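Local coordinates for dTDP-4-amino-4,6-dideoxyglucose formyltransferase (Shewanella sp. FDAARGOS_354, PDB 6V2T), which probably transfers a formyl group from a reduced folate cofactor to the 4-amino group of dTDP-4-amino-4,6-dideoxyglucose, a step toward a lipopolysaccharide O-antigen sugar, at residues A247-L250 against K256-I259; F129-S134 against D169-V174; N111-N116 against A196-K201. All blocks are in the same frame, centred on the assembly; numbering follows the deposited sequence.

The three contacts run along the length of the subunit, with both ligands between the outer two. Contact 2 is the central one: residues 129-134 touch the nucleoside half of the dTDP-sugar through Phe129 and Gln131, and residues 169-174 back them, with Ser171 bonded to Gln131; Asn173 binds the sodium ion. Contact 3 lies with its centre about 27 Å away, where residues 111-116 lead to the folate through Asn116. Contact 1, a C-terminal hairpin, has its centre about 19 Å from that of contact 2 and about 43 Å from that of contact 3. The side chain of Tyr258 still comes to about 9 Å from a bound dTDP-sugar, although the hairpin probably serves mainly dimerization.

Contact 1 of 3, residues A247-L250 against K256-I259; sequences AYYL and KVYI
Lys256 lays its side chain across the ring of Tyr248, on the hairpin face the two share with Leu250 and Tyr258. Its CB sits 4.0 Å from Tyr249 O, beside the neighbouring backbone. CG comes 3.7 Å from Tyr248 CD2, and also meets the methyl Leu250 CD2. From there the chain runs extended: CD lies over the ring face, CE follows near Tyr248 CE2, and NZ ends 4.4 Å from the centroid of the Tyr248 ring, a cation-pi contact. Lysine suits this partly exposed position because its methylenes cover an aromatic face while the ammonium stays near the ring's electron-rich surface.

Tyr248 in turn places its own CB over one face of the Tyr258 ring, and the two rings meet with planes 54° apart. On the other face of the hairpin, Tyr249 has CG between its backbone N and carbonyl carbon (chi1 62°), which swings the ring over Val257. Val257 CB approaches to 3.4 Å from Tyr249 CZ, with both methyls close to the hydroxyl, so the beta-branched residue lies over one face of the ring. Ile259 CD1 touches the same ring at its edge.

Three backbone bonds hold the strands. Tyr249 and Val257 form a hydrogen-bonded pair, linked both ways: Val257 N to Tyr249 O at 2.9 Å and Tyr249 N to Val257 O. Ile259 N binds Ala247 O at 2.9 Å. Beyond the Ile259 bond, one water joins Ala247 N to Ile259 O.

Strand 256-266 also pairs in antiparallel fashion with a strand of the second subunit, where Val257 and Ile259 pack on Ala263 of that subunit. This is an antiparallel beta hairpin whose sheet continues across the interface, in keeping with the dimerization domain of N-formyltransferases.

Contact 2 of 3, residues F129-S134 against D169-V174; sequences FPQVFS and DTSLNV. With NA (sodium ion), chain J; 0FX (dTDP-4-amino-4,6-dideoxyglucose), chain G.
The first turns of helices 130-137 and 171-194 come closest at Val132 and Ser171, whose CA atoms are 5.5 Å apart. Gln131 carries the contact. Its chain bends at chi2 (-77°), turning the amide toward both Ser171 and the dTDP-sugar. NE2 donates one N-H to Ser171 OG at 2.9 Å, practically in the amide plane, and the other to O3 of the ligand's deoxyribose at 3.0 Å; both bonds are almost straight. A primary amide suits this place, since its two N-H groups serve the neighbouring helix and the nucleotide at once. The stronger partner of Ser171 OG is His241 ND1, a residue of the same pocket; the hydroxyl thus helps, with ligand O3, to set the amide's rotation.

Apolar contacts add to it. Val174 CG1 rests 3.5 Å from Gln131 CB, and Val132 CG2 lies against Ser171 OG. Phe129, at the N-cap position, presents one ring face to the deoxyribose, with C2 over it and CD1 3.3 Å from ligand C3, while CZ meets the thymine.

Thr170 and Asn173 form a capping box: Asn173 N donates to Thr170 OG1, and Thr170 N to Asn173 OD1 at 2.9 Å. That same OD1 binds sodium at 2.4 Å, joined by the carbonyls of Trp168 and Ala263 and two waters. The N-terminus of helix 130-137 thus lines the thymidine end of the nucleotide-sugar pocket, and that of helix 171-194 supports it from the second shell.

Contact 3 of 3, residues N111-N116 against A196-K201; sequences NVRCIN and ANYQQK. With FOL (folic acid), chain H.
Arg113 and Tyr198 bridge two chain segments whose nearest CA atoms, those of Arg113 and Ala196, are 9.8 Å apart, so the contact is made entirely by side chains reaching across. Arg113 sends CG anti to its own N (chi1 -167°) and then bends at chi3, bringing the guanidinium round so that NH2 donates to Tyr198 OH at 2.9 Å. The hydroxyl lies near the guanidinium plane, at its edge, and the two side chains run past each other in opposite directions with their planes 34° apart. Tyr198 OH also touches Arg113 CD at 3.4 Å, and so sits in the elbow of the bent arginine. Over a face of the guanidinium comes Ala196 CB, 4.0 Å from Arg113 NH2; a side chain this small lets the flat group lie close.

The stronger hold on NH2 is the carbonyl of Leu193, and NH1 binds that of Val194. Arginine fits here because its several N-H groups can satisfy carbonyls at the end of helix 171-194 and the phenol just beyond.

Deeper in, Ile115 points toward the loop, and its CD1 meets Tyr198 CE2 at 4.1 Å. Tyr198 also packs on Leu147 and Leu158, keeping its ring on the apolar side chains of strands 141-147 and 157-163 while the hydroxyl stays with the arginine.

Farther along the strand, Asn116 turns to the folate, ND2 lying 3.5 Å from ligand C6, while its OD1 is held by His146 NE2. The contact thus fastens the chain leaving helix 171-194 against strand 113-118 of the seven-stranded mixed sheet, the Rossmann-like core of the formyltransferase fold that carries the folate pocket.

Contact 1 of 3, residues A247-L250 against K256-I259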
loop_
_atom_site.group_PDB
_atom_site.type_symbol
_atom_site.label_atom_id
_atom_site.label_comp_id
_atom_site.label_asym_id
_atom_site.label_seq_id
_atom_site.Cartn_x
_atom_site.Cartn_y
_atom_site.Cartn_z
ATOM N N ALA B 247 -6.929 -9.749 -0.452
ATOM C CA ALA B 247 -6.207 -10.645 -1.372
ATOM C C ALA B 247 -5.123 -11.374 -0.573
ATOM O O ALA B 247 -4.440 -10.724 0.223
ATOM C CB ALA B 247 -5.634 -9.864 -2.524
ATOM N N TYR B 248 -4.990 -12.672 -0.787
ATOM C CA TYR B 248 -3.913 -13.512 -0.214
ATOM C C TYR B 248 -3.612 -14.653 -1.177
ATOM O O TYR B 248 -4.482 -14.981 -1.984
ATOM C CB TYR B 248 -4.314 -14.070 1.152
ATOM C CG TYR B 248 -5.443 -15.053 1.066
ATOM C CD1 TYR B 248 -6.760 -14.618 1.062
ATOM C CD2 TYR B 248 -5.201 -16.409 0.911
ATOM C CE1 TYR B 248 -7.813 -15.507 0.957
ATOM C CE2 TYR B 248 -6.243 -17.311 0.788
ATOM C CZ TYR B 248 -7.550 -16.859 0.837
ATOM O OH TYR B 248 -8.584 -17.729 0.690
ATOM N N TYR B 249 -2.417 -15.236 -1.081
ATOM C CA TYR B 249 -2.130 -16.609 -1.582
ATOM C C TYR B 249 -1.798 -17.508 -0.382
ATOM O O TYR B 249 -1.271 -17.056 0.671
ATOM C CB TYR B 249 -1.085 -16.622 -2.709
ATOM C CG TYR B 249 0.285 -16.096 -2.355
ATOM C CD1 TYR B 249 1.259 -16.930 -1.802
ATOM C CD2 TYR B 249 0.606 -14.765 -2.559
ATOM C CE1 TYR B 249 2.517 -16.452 -1.484
ATOM C CE2 TYR B 249 1.863 -14.273 -2.247
ATOM C CZ TYR B 249 2.811 -15.114 -1.688
ATOM O OH TYR B 249 4.024 -14.591 -1.367
ATOM N N LEU B 250 -2.172 -18.782 -0.533
ATOM C CA LEU B 250 -1.927 -19.875 0.440
ATOM C C LEU B 250 -0.504 -20.407 0.257
ATOM O O LEU B 250 -0.145 -20.708 -0.889
ATOM C CB LEU B 250 -2.940 -20.993 0.185
ATOM C CG LEU B 250 -4.235 -20.881 0.973
ATOM C CD1 LEU B 250 -5.295 -21.818 0.406
ATOM C CD2 LEU B 250 -3.978 -21.155 2.446
ATOM N N LYS B 256 -0.761 -17.667 5.061
ATOM C CA LYS B 256 -1.275 -16.779 3.989
ATOM C C LYS B 256 -0.343 -15.581 3.850
ATOM O O LYS B 256 0.113 -15.042 4.884
ATOM C CB LYS B 256 -2.707 -16.332 4.307
ATOM C CG LYS B 256 -3.749 -17.437 4.156
ATOM C CD LYS B 256 -5.141 -17.054 4.598
ATOM C CE LYS B 256 -6.048 -18.262 4.687
ATOM N NZ LYS B 256 -7.475 -17.876 4.780
ATOM N N VAL B 257 -0.105 -15.169 2.610
ATOM C CA VAL B 257 0.531 -13.861 2.330
ATOM C C VAL B 257 -0.556 -12.927 1.810
ATOM O O VAL B 257 -1.043 -13.183 0.726
ATOM C CB VAL B 257 1.688 -14.002 1.343
ATOM C CG1 VAL B 257 2.276 -12.633 1.051
ATOM C CG2 VAL B 257 2.754 -14.951 1.886
ATOM N N TYR B 258 -0.879 -11.868 2.550
ATOM C CA TYR B 258 -1.860 -10.842 2.099
ATOM C C TYR B 258 -1.142 -9.816 1.217
ATOM O O TYR B 258 -0.037 -9.305 1.584
ATOM C CB TYR B 258 -2.616 -10.209 3.273
ATOM C CG TYR B 258 -3.584 -11.165 3.926
ATOM C CD1 TYR B 258 -4.890 -11.298 3.471
ATOM C CD2 TYR B 258 -3.171 -11.996 4.955
ATOM C CE1 TYR B 258 -5.771 -12.188 4.065
ATOM C CE2 TYR B 258 -4.036 -12.894 5.552
ATOM C CZ TYR B 258 -5.343 -12.984 5.114
ATOM O OH TYR B 258 -6.192 -13.874 5.689
ATOM N N ILE B 259 -1.780 -9.517 0.082
ATOM C CA ILE B 259 -1.271 -8.582 -0.949
ATOM C C ILE B 259 -2.185 -7.364 -0.998
ATOM O O ILE B 259 -3.396 -7.551 -1.140
ATOM C CB ILE B 259 -1.195 -9.298 -2.309
ATOM C CG1 ILE B 259 -0.293 -10.529 -2.238
ATOM C CG2 ILE B 259 -0.743 -8.338 -3.394
ATOM C CD1 ILE B 259 1.182 -10.203 -2.076
HETATM O O HOH W 1 -5.959 -7.072 -0.245
#

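Contact 2 of 3, residues F129-S134 against D169-V174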
loop_
_atom_site.group_PDB
_atom_site.type_symbol
_atom_site.label_atom_id
_atom_site.label_comp_id
_atom_site.label_asym_id
_atom_site.label_seq_id
_atom_site.Cartn_x
_atom_site.Cartn_y
_atom_site.Cartn_z
ATOM N N PHE B 129 -20.077 -5.332 -1.910
ATOM C CA PHE B 129 -18.900 -4.523 -2.288
ATOM C C PHE B 129 -18.929 -4.226 -3.793
ATOM O O PHE B 129 -17.980 -4.525 -4.518
ATOM C CB PHE B 129 -17.607 -5.211 -1.863
ATOM C CG PHE B 129 -17.544 -5.671 -0.415
ATOM C CD1 PHE B 129 -18.297 -5.073 0.574
ATOM C CD2 PHE B 129 -16.704 -6.710 -0.048
ATOM C CE1 PHE B 129 -18.233 -5.503 1.892
ATOM C CE2 PHE B 129 -16.625 -7.134 1.269
ATOM C CZ PHE B 129 -17.386 -6.525 2.240
ATOM N N PRO B 130 -19.968 -3.538 -4.285
ATOM C CA PRO B 130 -20.118 -3.307 -5.734
ATOM C C PRO B 130 -18.889 -2.731 -6.440
ATOM O O PRO B 130 -18.584 -3.176 -7.504
ATOM C CB PRO B 130 -21.333 -2.376 -5.801
ATOM C CG PRO B 130 -22.146 -2.817 -4.605
ATOM C CD PRO B 130 -21.099 -2.996 -3.519
ATOM N N GLN B 131 -18.178 -1.780 -5.825
ATOM C CA GLN B 131 -17.001 -1.147 -6.450
ATOM C C GLN B 131 -15.864 -2.165 -6.616
ATOM O O GLN B 131 -15.155 -2.018 -7.565
ATOM C CB GLN B 131 -16.603 0.117 -5.680
ATOM C CG GLN B 131 -15.761 -0.176 -4.451
ATOM C CD GLN B 131 -16.555 -0.706 -3.277
ATOM O OE1 GLN B 131 -17.774 -0.665 -3.251
ATOM N NE2 GLN B 131 -15.838 -1.167 -2.268
ATOM N N VAL B 132 -15.750 -3.216 -5.793
ATOM C CA VAL B 132 -14.701 -4.250 -5.966
ATOM C C VAL B 132 -14.934 -4.940 -7.320
ATOM O O VAL B 132 -14.001 -5.006 -8.123
ATOM C CB VAL B 132 -14.697 -5.283 -4.822
ATOM C CG1 VAL B 132 -13.738 -6.407 -5.119
ATOM C CG2 VAL B 132 -14.379 -4.631 -3.484
ATOM N N PHE B 133 -16.123 -5.458 -7.509
ATOM C CA PHE B 133 -16.581 -6.107 -8.776
ATOM C C PHE B 133 -16.516 -5.095 -9.929
ATOM O O PHE B 133 -15.988 -5.442 -10.955
ATOM C CB PHE B 133 -17.947 -6.746 -8.566
ATOM C CG PHE B 133 -17.880 -7.864 -7.559
ATOM C CD1 PHE B 133 -17.441 -9.126 -7.941
ATOM C CD2 PHE B 133 -18.197 -7.641 -6.228
ATOM C CE1 PHE B 133 -17.339 -10.141 -6.998
ATOM C CE2 PHE B 133 -18.043 -8.651 -5.286
ATOM C CZ PHE B 133 -17.659 -9.900 -5.686
ATOM N N SER B 134 -16.943 -3.855 -9.756
ATOM C CA SER B 134 -16.914 -2.900 -10.888
ATOM C C SER B 134 -15.465 -2.674 -11.352
ATOM O O SER B 134 -15.269 -2.479 -12.575
ATOM C CB SER B 134 -17.607 -1.588 -10.585
ATOM O OG SER B 134 -19.012 -1.764 -10.618
ATOM N N ASP B 169 -7.659 3.880 -9.288
ATOM C CA ASP B 169 -8.536 3.731 -8.102
ATOM C C ASP B 169 -8.304 2.356 -7.478
ATOM O O ASP B 169 -8.323 1.326 -8.231
ATOM C CB ASP B 169 -10.014 3.864 -8.474
ATOM C CG ASP B 169 -10.532 5.284 -8.562
ATOM O OD1 ASP B 169 -9.916 6.186 -7.966
ATOM O OD2 ASP B 169 -11.602 5.457 -9.171
ATOM N N THR B 170 -8.223 2.320 -6.146
ATOM C CA THR B 170 -8.485 1.108 -5.336
ATOM C C THR B 170 -9.965 1.054 -4.986
ATOM O O THR B 170 -10.706 2.038 -5.211
ATOM C CB THR B 170 -7.652 1.113 -4.048
ATOM O OG1 THR B 170 -8.066 2.259 -3.298
ATOM C CG2 THR B 170 -6.175 1.183 -4.349
ATOM N N SER B 171 -10.379 -0.052 -4.404
ATOM C CA SER B 171 -11.682 -0.168 -3.733
ATOM C C SER B 171 -11.913 1.030 -2.808
ATOM O O SER B 171 -13.030 1.564 -2.824
ATOM C CB SER B 171 -11.788 -1.449 -2.989
ATOM O OG SER B 171 -12.955 -1.449 -2.213
ATOM N N LEU B 172 -10.916 1.443 -2.029
ATOM C CA LEU B 172 -11.138 2.511 -1.018
ATOM C C LEU B 172 -11.438 3.824 -1.762
ATOM O O LEU B 172 -12.363 4.525 -1.374
ATOM C CB LEU B 172 -9.899 2.625 -0.124
ATOM C CG LEU B 172 -9.930 3.766 0.894
ATOM C CD1 LEU B 172 -11.087 3.604 1.849
ATOM C CD2 LEU B 172 -8.602 3.865 1.642
ATOM N N ASN B 173 -10.660 4.138 -2.779
ATOM C CA ASN B 173 -10.861 5.350 -3.603
ATOM C C ASN B 173 -12.306 5.365 -4.143
ATOM O O ASN B 173 -12.989 6.380 -3.970
ATOM C CB ASN B 173 -9.855 5.451 -4.755
ATOM C CG ASN B 173 -8.408 5.487 -4.326
ATOM O OD1 ASN B 173 -7.578 4.906 -5.013
ATOM N ND2 ASN B 173 -8.101 6.173 -3.234
ATOM N N VAL B 174 -12.779 4.292 -4.793
ATOM C CA VAL B 174 -14.148 4.299 -5.374
ATOM C C VAL B 174 -15.178 4.395 -4.237
ATOM O O VAL B 174 -16.153 5.121 -4.389
ATOM C CB VAL B 174 -14.425 3.077 -6.277
ATOM C CG1 VAL B 174 -15.782 3.233 -6.936
ATOM C CG2 VAL B 174 -13.343 2.901 -7.329
HETATM NA NA NA J . -5.392 5.225 -6.059
HETATM O O4P 0FX G . -20.691 -0.573 2.983
HETATM P P2 0FX G . -20.800 -0.977 4.455
HETATM O O3P 0FX G . -21.652 -0.040 5.252
HETATM O O1G 0FX G . -21.554 -2.351 4.360
HETATM C C1G 0FX G . -22.758 -2.514 5.104
HETATM C C2G 0FX G . -22.639 -3.883 5.745
HETATM O O2G 0FX G . -21.518 -4.015 6.638
HETATM C C3G 0FX G . -22.482 -4.882 4.612
HETATM O O3G 0FX G . -22.482 -6.186 5.212
HETATM C C4G 0FX G . -23.587 -4.716 3.550
HETATM N N4A 0FX G . -23.235 -5.506 2.367
HETATM C C5G 0FX G . -23.815 -3.286 3.074
HETATM C C6G 0FX G . -25.083 -3.192 2.202
HETATM O O5G 0FX G . -23.902 -2.435 4.221
HETATM O OPP 0FX G . -19.461 -1.045 5.497
HETATM P P 0FX G . -18.544 -2.291 5.245
HETATM O O1P 0FX G . -19.101 -3.625 5.417
HETATM O O2P 0FX G . -17.432 -2.205 6.255
HETATM O O5 0FX G . -17.727 -2.208 3.898
HETATM C C5 0FX G . -17.225 -0.984 3.428
HETATM C C4 0FX G . -16.110 -1.315 2.428
HETATM O O4 0FX G . -14.969 -1.883 3.074
HETATM C C3 0FX G . -16.484 -2.388 1.391
HETATM O O3 0FX G . -17.257 -1.860 0.322
HETATM C C2 0FX G . -15.126 -2.992 0.955
HETATM C C1 0FX G . -14.303 -2.787 2.257
HETATM N N11 0FX G . -14.172 -4.054 2.962
HETATM C C61 0FX G . -14.953 -4.379 4.017
HETATM C C51 0FX G . -14.754 -5.601 4.658
HETATM C C5A 0FX G . -15.633 -5.990 5.842
HETATM C C21 0FX G . -13.211 -4.880 2.531
HETATM O O21 0FX G . -12.455 -4.513 1.466
HETATM N N31 0FX G . -12.996 -6.083 3.116
HETATM C C41 0FX G . -13.754 -6.456 4.181
HETATM O O41 0FX G . -13.554 -7.694 4.723
HETATM O O HOH W 2 -5.820 7.419 -5.789
HETATM O O HOH W 3 -4.283 4.133 -4.176
#

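Contact 3 of 3, residues N111-N116 against A196-K201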
loop_
_atom_site.group_PDB
_atom_site.type_symbol
_atom_site.label_atom_id
_atom_site.label_comp_id
_atom_site.label_asym_id
_atom_site.label_seq_id
_atom_site.Cartn_x
_atom_site.Cartn_y
_atom_site.Cartn_z
ATOM N N ASN B 111 -45.395 -5.477 3.715
ATOM C CA ASN B 111 -46.393 -4.863 4.631
ATOM C C ASN B 111 -46.038 -3.434 5.044
ATOM O O ASN B 111 -46.897 -2.830 5.699
ATOM C CB ASN B 111 -46.591 -5.705 5.903
ATOM C CG ASN B 111 -47.316 -6.996 5.585
ATOM O OD1 ASN B 111 -48.427 -6.968 5.069
ATOM N ND2 ASN B 111 -46.653 -8.122 5.785
ATOM N N VAL B 112 -44.819 -2.968 4.790
ATOM C CA VAL B 112 -44.355 -1.605 5.178
ATOM C C VAL B 112 -43.555 -1.033 4.014
ATOM O O VAL B 112 -42.782 -1.785 3.401
ATOM C CB VAL B 112 -43.519 -1.618 6.474
ATOM C CG1 VAL B 112 -43.267 -0.204 6.967
ATOM C CG2 VAL B 112 -44.183 -2.436 7.548
ATOM N N ARG B 113 -43.744 0.240 3.693
ATOM C CA ARG B 113 -42.881 0.928 2.700
ATOM C C ARG B 113 -41.426 0.835 3.212
ATOM O O ARG B 113 -41.108 1.433 4.265
ATOM C CB ARG B 113 -43.359 2.364 2.457
ATOM C CG ARG B 113 -42.712 3.023 1.238
ATOM C CD ARG B 113 -43.506 4.236 0.795
ATOM N NE ARG B 113 -43.567 5.231 1.869
ATOM C CZ ARG B 113 -42.822 6.340 1.919
ATOM N NH1 ARG B 113 -42.934 7.168 2.947
ATOM N NH2 ARG B 113 -41.996 6.648 0.942
ATOM N N CYS B 114 -40.572 0.046 2.545
ATOM C CA CYS B 114 -39.136 -0.097 2.907
ATOM C C CYS B 114 -38.273 0.451 1.769
ATOM O O CYS B 114 -38.534 0.099 0.609
ATOM C CB CYS B 114 -38.803 -1.545 3.226
ATOM S SG CYS B 114 -39.674 -2.173 4.687
ATOM N N ILE B 115 -37.291 1.297 2.094
ATOM C CA ILE B 115 -36.378 1.943 1.114
ATOM C C ILE B 115 -34.930 1.681 1.523
ATOM O O ILE B 115 -34.577 1.922 2.698
ATOM C CB ILE B 115 -36.698 3.447 0.993
ATOM C CG1 ILE B 115 -38.109 3.655 0.447
ATOM C CG2 ILE B 115 -35.636 4.134 0.155
ATOM C CD1 ILE B 115 -38.579 5.118 0.304
ATOM N N ASN B 116 -34.110 1.254 0.562
ATOM C CA ASN B 116 -32.689 0.885 0.767
ATOM C C ASN B 116 -31.803 1.960 0.154
ATOM O O ASN B 116 -32.096 2.481 -0.976
ATOM C CB ASN B 116 -32.359 -0.508 0.217
ATOM C CG ASN B 116 -30.927 -0.959 0.469
ATOM O OD1 ASN B 116 -30.216 -1.336 -0.458
ATOM N ND2 ASN B 116 -30.478 -0.957 1.704
ATOM N N ALA B 196 -42.693 10.561 -0.247
ATOM C CA ALA B 196 -42.968 9.833 -1.506
ATOM C C ALA B 196 -43.061 10.799 -2.684
ATOM O O ALA B 196 -43.861 10.568 -3.621
ATOM C CB ALA B 196 -44.208 9.003 -1.378
ATOM N N ASN B 197 -42.223 11.826 -2.669
ATOM C CA ASN B 197 -42.071 12.730 -3.822
ATOM C C ASN B 197 -41.046 12.101 -4.763
ATOM O O ASN B 197 -39.894 12.575 -4.795
ATOM C CB ASN B 197 -41.689 14.131 -3.362
ATOM C CG ASN B 197 -41.694 15.099 -4.511
ATOM O OD1 ASN B 197 -42.305 14.828 -5.542
ATOM N ND2 ASN B 197 -40.958 16.190 -4.350
ATOM N N TYR B 198 -41.447 11.047 -5.480
ATOM C CA TYR B 198 -40.561 10.266 -6.371
ATOM C C TYR B 198 -41.405 9.460 -7.355
ATOM O O TYR B 198 -42.633 9.363 -7.163
ATOM C CB TYR B 198 -39.612 9.375 -5.555
ATOM C CG TYR B 198 -40.240 8.420 -4.572
ATOM C CD1 TYR B 198 -41.039 7.363 -4.998
ATOM C CD2 TYR B 198 -39.964 8.501 -3.213
ATOM C CE1 TYR B 198 -41.593 6.475 -4.095
ATOM C CE2 TYR B 198 -40.510 7.612 -2.301
ATOM C CZ TYR B 198 -41.335 6.593 -2.742
ATOM O OH TYR B 198 -41.858 5.703 -1.838
ATOM N N GLN B 199 -40.739 8.965 -8.397
ATOM C CA GLN B 199 -41.292 8.035 -9.397
ATOM C C GLN B 199 -40.527 6.711 -9.268
ATOM O O GLN B 199 -39.348 6.743 -8.874
ATOM C CB GLN B 199 -41.249 8.657 -10.790
ATOM C CG GLN B 199 -42.215 9.818 -10.977
ATOM C CD GLN B 199 -42.027 10.463 -12.324
ATOM O OE1 GLN B 199 -40.905 10.716 -12.732
ATOM N NE2 GLN B 199 -43.119 10.720 -13.034
ATOM N N GLN B 200 -41.238 5.613 -9.500
ATOM C CA GLN B 200 -40.894 4.233 -9.074
ATOM C C GLN B 200 -41.258 3.244 -10.171
ATOM O O GLN B 200 -41.754 2.138 -9.801
ATOM C CB GLN B 200 -41.616 3.836 -7.774
ATOM C CG GLN B 200 -43.080 3.415 -7.914
ATOM C CD GLN B 200 -43.796 3.237 -6.596
ATOM O OE1 GLN B 200 -43.901 4.155 -5.769
ATOM N NE2 GLN B 200 -44.338 2.041 -6.405
ATOM N N LYS B 201 -41.003 3.596 -11.443
ATOM C CA LYS B 201 -41.183 2.658 -12.592
ATOM C C LYS B 201 -40.188 1.490 -12.473
ATOM O O LYS B 201 -38.959 1.748 -12.326
ATOM C CB LYS B 201 -40.998 3.313 -13.968
ATOM C CG LYS B 201 -41.135 2.337 -15.147
ATOM C CD LYS B 201 -41.069 2.933 -16.553
ATOM C CE LYS B 201 -39.858 3.807 -16.790
ATOM N NZ LYS B 201 -40.157 5.226 -16.481
HETATM N N1 FOL H . -33.538 -6.744 2.291
HETATM C C2 FOL H . -34.336 -7.018 1.247
HETATM N NA2 FOL H . -35.339 -7.879 1.393
HETATM N N3 FOL H . -34.165 -6.394 0.042
HETATM C C4 FOL H . -33.146 -5.538 -0.132
HETATM O O4 FOL H . -33.068 -5.015 -1.275
HETATM C C4A FOL H . -32.308 -5.242 0.938
HETATM N N5 FOL H . -31.259 -4.425 0.833
HETATM C C6 FOL H . -30.161 -4.397 1.806
HETATM C C7 FOL H . -30.777 -4.613 3.201
HETATM N N8 FOL H . -31.764 -5.658 3.232
HETATM C C8A FOL H . -32.541 -5.882 2.160
HETATM C C9 FOL H . -28.928 -5.270 1.365
HETATM N N10 FOL H . -28.218 -5.877 2.494
HETATM C C11 FOL H . -26.630 -9.767 2.738
HETATM C C12 FOL H . -26.585 -8.883 3.818
HETATM C C13 FOL H . -27.106 -7.590 3.708
HETATM C C14 FOL H . -27.703 -7.150 2.545
HETATM C C15 FOL H . -27.772 -8.042 1.480
HETATM C C16 FOL H . -27.244 -9.332 1.571
HETATM C C FOL H . -26.094 -11.173 2.864
HETATM O O FOL H . -25.987 -11.604 3.991
HETATM N N FOL H . -25.825 -11.963 1.821
#